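Local structure of diguanylate cyclase/phosphodiesterase (3MTK) at residues I35-L47 with I83-I97. The protein probably takes part in cyclic di-GMP turnover, perhaps as a cyclic-guanylate-specific phosphodiesterase, this chain being the GGDEF domain of the longer protein. Sequence-based numbering, arbitrary orientation.
Sequences IDTYLIFLEVRDL and IGFDRFAIICKSENI
In Arg87, CG anti to N (chi1 169°) and an extended chi2 carry CD over one face of the Phe41 ring, toward its rim; the bend at chi3 then turns NH2 toward Glu43. Glu43 runs extended from the neighbouring strand, and its OE1 takes a weak, long salt-bridge bond from Arg87 NH2 at 3.4 Å. These residues lie on adjacent inner antiparallel strands 37-44 and 87-93 of the GGDEF domain's mixed sheet, joined by backbone hydrogen bonds such as those between Ile40 and Ile90. The firmer partner of Arg87 is Asp145, which meets NH1; Lys152, also on helix 137-154, pairs with Glu43 OE2. Ile83 CD1 meets Phe41 CE1 at 3.4 Å, the two side chains crossing at about a right angle. On the other sheet face, Ile40 CD1 touches Cys92 SG at 3.6 Å, and helix 97-108 packs there. With CG beside its backbone N (chi1 -59°), Tyr38 turns one ring face to Ile97, whose CG2 makes a CH-pi contact. Ser94 O lies at the ring edge, near CE1. Replacing Tyr38 by alanine is likely to leave Ile97 CG2 without its aromatic face and a gap beside Ser94 O. At the far end, Leu47 CD2 lies over one face of Phe85, offset toward the rim. A water there donates to Val44 O at 2.5 Å and to Asp86 OD2 at 2.6 Å.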
loop_
_atom_site.group_PDB
_atom_site.type_symbol
_atom_site.label_atom_id
_atom_site.label_comp_id
_atom_site.label_asym_id
_atom_site.label_seq_id
_atom_site.Cartn_x
_atom_site.Cartn_y
_atom_site.Cartn_z
ATOM N N ILE A 35 18.610 -5.988 3.432
ATOM C CA ILE A 35 19.231 -4.968 2.588
ATOM C C ILE A 35 18.285 -3.834 2.229
ATOM O O ILE A 35 17.752 -3.769 1.121
ATOM C CB ILE A 35 19.801 -5.595 1.281
ATOM C CG1 ILE A 35 20.260 -4.497 0.315
ATOM C CG2 ILE A 35 18.750 -6.489 0.624
ATOM C CD1 ILE A 35 21.190 -3.471 0.931
ATOM N N ASP A 36 18.101 -2.926 3.177
ATOM C CA ASP A 36 17.210 -1.801 2.975
ATOM C C ASP A 36 15.943 -2.252 2.257
ATOM O O ASP A 36 15.710 -1.947 1.082
ATOM C CB ASP A 36 17.928 -0.706 2.201
ATOM C CG ASP A 36 19.083 -0.118 2.990
ATOM O OD1 ASP A 36 18.931 0.037 4.221
ATOM O OD2 ASP A 36 20.135 0.197 2.393
ATOM N N THR A 37 15.143 -3.015 2.993
ATOM C CA THR A 37 13.879 -3.537 2.514
ATOM C C THR A 37 12.865 -2.764 3.335
ATOM O O THR A 37 13.040 -2.602 4.542
ATOM C CB THR A 37 13.752 -5.028 2.834
ATOM O OG1 THR A 37 14.934 -5.706 2.398
ATOM C CG2 THR A 37 12.551 -5.615 2.127
ATOM N N TYR A 38 11.809 -2.284 2.697
ATOM C CA TYR A 38 10.823 -1.507 3.427
ATOM C C TYR A 38 9.387 -1.995 3.340
ATOM O O TYR A 38 8.976 -2.616 2.361
ATOM C CB TYR A 38 10.847 -0.047 2.958
ATOM C CG TYR A 38 12.173 0.654 3.117
ATOM C CD1 TYR A 38 13.248 0.363 2.275
ATOM C CD2 TYR A 38 12.357 1.612 4.113
ATOM C CE1 TYR A 38 14.472 1.006 2.426
ATOM C CE2 TYR A 38 13.577 2.261 4.270
ATOM C CZ TYR A 38 14.628 1.952 3.425
ATOM O OH TYR A 38 15.832 2.594 3.579
ATOM N N LEU A 39 8.630 -1.703 4.390
ATOM C CA LEU A 39 7.213 -2.019 4.433
ATOM C C LEU A 39 6.588 -0.665 4.118
ATOM O O LEU A 39 6.984 0.350 4.700
ATOM C CB LEU A 39 6.781 -2.460 5.830
ATOM C CG LEU A 39 5.278 -2.736 5.965
ATOM C CD1 LEU A 39 4.870 -3.839 5.009
ATOM C CD2 LEU A 39 4.946 -3.120 7.391
ATOM N N ILE A 40 5.638 -0.640 3.191
ATOM C CA ILE A 40 4.980 0.603 2.812
ATOM C C ILE A 40 3.470 0.453 2.866
ATOM O O ILE A 40 2.910 -0.540 2.383
ATOM C CB ILE A 40 5.380 1.033 1.381
ATOM C CG1 ILE A 40 6.897 1.166 1.291
ATOM C CG2 ILE A 40 4.753 2.376 1.040
ATOM C CD1 ILE A 40 7.408 1.191 -0.121
ATOM N N PHE A 41 2.826 1.450 3.464
ATOM C CA PHE A 41 1.378 1.491 3.601
ATOM C C PHE A 41 0.815 2.613 2.722
ATOM O O PHE A 41 1.184 3.778 2.877
ATOM C CB PHE A 41 1.003 1.751 5.069
ATOM C CG PHE A 41 0.828 0.503 5.901
ATOM C CD1 PHE A 41 1.167 -0.752 5.403
ATOM C CD2 PHE A 41 0.333 0.590 7.198
ATOM C CE1 PHE A 41 1.021 -1.907 6.188
ATOM C CE2 PHE A 41 0.179 -0.561 7.997
ATOM C CZ PHE A 41 0.527 -1.814 7.487
ATOM N N LEU A 42 -0.058 2.264 1.784
ATOM C CA LEU A 42 -0.662 3.278 0.927
ATOM C C LEU A 42 -2.149 3.348 1.220
ATOM O O LEU A 42 -2.854 2.325 1.211
ATOM C CB LEU A 42 -0.497 2.968 -0.564
ATOM C CG LEU A 42 0.847 2.946 -1.272
ATOM C CD1 LEU A 42 1.557 1.602 -1.029
ATOM C CD2 LEU A 42 0.597 3.123 -2.757
ATOM N N GLU A 43 -2.638 4.554 1.457
ATOM C CA GLU A 43 -4.053 4.725 1.734
ATOM C C GLU A 43 -4.731 5.540 0.634
ATOM O O GLU A 43 -4.252 6.605 0.243
ATOM C CB GLU A 43 -4.245 5.410 3.091
ATOM C CG GLU A 43 -5.709 5.548 3.491
ATOM C CD GLU A 43 -5.895 6.121 4.881
ATOM O OE1 GLU A 43 -5.010 5.907 5.732
ATOM O OE2 GLU A 43 -6.933 6.769 5.126
ATOM N N VAL A 44 -5.842 5.028 0.126
ATOM C CA VAL A 44 -6.602 5.731 -0.908
ATOM C C VAL A 44 -7.494 6.717 -0.164
ATOM O O VAL A 44 -8.357 6.313 0.616
ATOM C CB VAL A 44 -7.485 4.762 -1.708
ATOM C CG1 VAL A 44 -8.057 5.471 -2.906
ATOM C CG2 VAL A 44 -6.674 3.551 -2.142
ATOM N N ARG A 45 -7.298 8.009 -0.388
ATOM C CA ARG A 45 -8.098 9.005 0.334
ATOM C C ARG A 45 -9.541 9.188 -0.140
ATOM O O ARG A 45 -9.867 8.980 -1.307
ATOM C CB ARG A 45 -7.394 10.366 0.311
ATOM C CG ARG A 45 -5.970 10.363 0.864
ATOM C CD ARG A 45 -5.913 9.769 2.256
ATOM N NE ARG A 45 -6.842 10.421 3.174
ATOM C CZ ARG A 45 -6.635 11.603 3.745
ATOM N NH1 ARG A 45 -5.524 12.282 3.505
ATOM N NH2 ARG A 45 -7.548 12.115 4.560
ATOM N N ASP A 46 -10.396 9.566 0.802
ATOM C CA ASP A 46 -11.807 9.839 0.553
ATOM C C ASP A 46 -12.552 8.851 -0.329
ATOM O O ASP A 46 -13.377 9.234 -1.152
ATOM C CB ASP A 46 -11.928 11.247 -0.003
ATOM C CG ASP A 46 -11.177 12.255 0.849
ATOM O OD1 ASP A 46 -11.481 12.352 2.062
ATOM O OD2 ASP A 46 -10.269 12.934 0.313
ATOM N N LEU A 47 -12.270 7.572 -0.116
ATOM C CA LEU A 47 -12.900 6.491 -0.864
ATOM C C LEU A 47 -14.401 6.394 -0.541
ATOM O O LEU A 47 -15.173 5.905 -1.359
ATOM C CB LEU A 47 -12.183 5.178 -0.529
ATOM C CG LEU A 47 -12.214 3.970 -1.459
ATOM C CD1 LEU A 47 -11.758 4.336 -2.840
ATOM C CD2 LEU A 47 -11.299 2.910 -0.875
ATOM N N ILE A 83 -4.727 -4.874 2.404
ATOM C CA ILE A 83 -4.970 -5.122 3.815
ATOM C C ILE A 83 -6.136 -4.389 4.461
ATOM O O ILE A 83 -6.452 -4.619 5.622
ATOM C CB ILE A 83 -3.701 -4.814 4.621
ATOM C CG1 ILE A 83 -3.286 -3.358 4.403
ATOM C CG2 ILE A 83 -2.573 -5.743 4.179
ATOM C CD1 ILE A 83 -2.026 -2.980 5.141
ATOM N N GLY A 84 -6.774 -3.504 3.715
ATOM C CA GLY A 84 -7.899 -2.765 4.261
ATOM C C GLY A 84 -8.768 -2.316 3.111
ATOM O O GLY A 84 -8.337 -2.344 1.964
ATOM N N PHE A 85 -9.996 -1.922 3.415
ATOM C CA PHE A 85 -10.931 -1.459 2.399
ATOM C C PHE A 85 -10.280 -0.428 1.482
ATOM O O PHE A 85 -10.439 -0.482 0.260
ATOM C CB PHE A 85 -12.153 -0.843 3.084
ATOM C CG PHE A 85 -12.866 0.176 2.247
ATOM C CD1 PHE A 85 -13.568 -0.207 1.107
ATOM C CD2 PHE A 85 -12.800 1.522 2.577
ATOM C CE1 PHE A 85 -14.197 0.740 0.302
ATOM C CE2 PHE A 85 -13.422 2.481 1.785
ATOM C CZ PHE A 85 -14.122 2.092 0.645
ATOM N N ASP A 86 -9.536 0.502 2.082
ATOM C CA ASP A 86 -8.880 1.576 1.338
ATOM C C ASP A 86 -7.366 1.604 1.506
ATOM O O ASP A 86 -6.740 2.640 1.284
ATOM C CB ASP A 86 -9.432 2.922 1.800
ATOM C CG ASP A 86 -9.110 3.210 3.251
ATOM O OD1 ASP A 86 -8.503 2.331 3.899
ATOM O OD2 ASP A 86 -9.458 4.310 3.749
ATOM N N ARG A 87 -6.769 0.478 1.876
ATOM C CA ARG A 87 -5.339 0.484 2.115
ATOM C C ARG A 87 -4.572 -0.677 1.531
ATOM O O ARG A 87 -5.011 -1.819 1.607
ATOM C CB ARG A 87 -5.089 0.559 3.623
ATOM C CG ARG A 87 -3.653 0.311 4.039
ATOM C CD ARG A 87 -3.524 0.384 5.547
ATOM N NE ARG A 87 -4.015 1.655 6.085
ATOM C CZ ARG A 87 -3.823 2.051 7.339
ATOM N NH1 ARG A 87 -3.154 1.275 8.181
ATOM N NH2 ARG A 87 -4.285 3.226 7.754
ATOM N N PHE A 88 -3.409 -0.368 0.958
ATOM C CA PHE A 88 -2.546 -1.379 0.353
ATOM C C PHE A 88 -1.214 -1.392 1.084
ATOM O O PHE A 88 -0.866 -0.423 1.767
ATOM C CB PHE A 88 -2.283 -1.064 -1.123
ATOM C CG PHE A 88 -3.486 -1.201 -2.009
ATOM C CD1 PHE A 88 -3.735 -2.388 -2.687
ATOM C CD2 PHE A 88 -4.343 -0.119 -2.219
ATOM C CE1 PHE A 88 -4.821 -2.504 -3.574
ATOM C CE2 PHE A 88 -5.422 -0.224 -3.096
ATOM C CZ PHE A 88 -5.657 -1.428 -3.778
ATOM N N ALA A 89 -0.475 -2.490 0.925
ATOM C CA ALA A 89 0.842 -2.654 1.548
ATOM C C ALA A 89 1.857 -3.208 0.548
ATOM O O ALA A 89 1.518 -4.008 -0.322
ATOM C CB ALA A 89 0.743 -3.589 2.750
ATOM N N ILE A 90 3.103 -2.777 0.675
ATOM C CA ILE A 90 4.149 -3.261 -0.209
ATOM C C ILE A 90 5.388 -3.655 0.581
ATOM O O ILE A 90 5.734 -3.019 1.579
ATOM C CB ILE A 90 4.603 -2.190 -1.226
ATOM C CG1 ILE A 90 3.412 -1.648 -2.021
ATOM C CG2 ILE A 90 5.648 -2.796 -2.166
ATOM C CD1 ILE A 90 2.789 -2.647 -2.964
ATOM N N ILE A 91 6.035 -4.726 0.140
ATOM C CA ILE A 91 7.281 -5.168 0.743
ATOM C C ILE A 91 8.240 -4.887 -0.393
ATOM O O ILE A 91 8.046 -5.401 -1.493
ATOM C CB ILE A 91 7.334 -6.679 0.986
ATOM C CG1 ILE A 91 6.188 -7.125 1.898
ATOM C CG2 ILE A 91 8.688 -7.038 1.573
ATOM C CD1 ILE A 91 6.244 -6.566 3.279
ATOM N N CYS A 92 9.259 -4.073 -0.159
ATOM C CA CYS A 92 10.197 -3.789 -1.233
ATOM C C CYS A 92 11.618 -3.543 -0.769
ATOM O O CYS A 92 11.855 -2.929 0.271
ATOM C CB CYS A 92 9.735 -2.577 -2.038
ATOM S SG CYS A 92 10.029 -1.023 -1.197
ATOM N N LYS A 93 12.561 -4.037 -1.560
ATOM C CA LYS A 93 13.978 -3.848 -1.286
ATOM C C LYS A 93 14.365 -2.690 -2.195
ATOM O O LYS A 93 14.105 -2.735 -3.396
ATOM C CB LYS A 93 14.762 -5.112 -1.654
ATOM C CG LYS A 93 14.478 -5.622 -3.063
ATOM C CD LYS A 93 15.261 -6.884 -3.383
ATOM C CE LYS A 93 15.072 -7.287 -4.836
ATOM N NZ LYS A 93 15.809 -8.537 -5.167
ATOM N N SER A 94 14.958 -1.643 -1.631
ATOM C CA SER A 94 15.333 -0.495 -2.444
ATOM C C SER A 94 16.424 0.373 -1.835
ATOM O O SER A 94 16.338 0.785 -0.676
ATOM C CB SER A 94 14.102 0.365 -2.726
ATOM O OG SER A 94 13.093 -0.403 -3.356
ATOM N N GLU A 95 17.447 0.650 -2.640
ATOM C CA GLU A 95 18.565 1.475 -2.209
ATOM C C GLU A 95 18.058 2.886 -1.932
ATOM O O GLU A 95 18.462 3.522 -0.957
ATOM C CB GLU A 95 19.649 1.481 -3.289
ATOM C CG GLU A 95 20.320 0.123 -3.476
ATOM C CD GLU A 95 21.371 0.120 -4.574
ATOM O OE1 GLU A 95 22.091 -0.896 -4.704
ATOM O OE2 GLU A 95 21.474 1.127 -5.307
ATOM N N ASN A 96 17.165 3.360 -2.794
ATOM C CA ASN A 96 16.561 4.680 -2.643
ATOM C C ASN A 96 15.043 4.479 -2.599
ATOM O O ASN A 96 14.383 4.407 -3.637
ATOM C CB ASN A 96 16.931 5.587 -3.819
ATOM C CG ASN A 96 16.485 7.021 -3.604
ATOM O OD1 ASN A 96 15.319 7.283 -3.295
ATOM N ND2 ASN A 96 17.412 7.960 -3.765
ATOM N N ILE A 97 14.498 4.394 -1.391
ATOM C CA ILE A 97 13.071 4.163 -1.231
ATOM C C ILE A 97 12.193 5.407 -1.387
ATOM O O ILE A 97 11.035 5.293 -1.795
ATOM C CB ILE A 97 12.768 3.487 0.130
ATOM C CG1 ILE A 97 11.281 3.135 0.194
ATOM C CG2 ILE A 97 13.237 4.377 1.284
ATOM C CD1 ILE A 97 10.741 2.956 1.573
HETATM O O HOH W 1 -10.217 6.305 2.231
#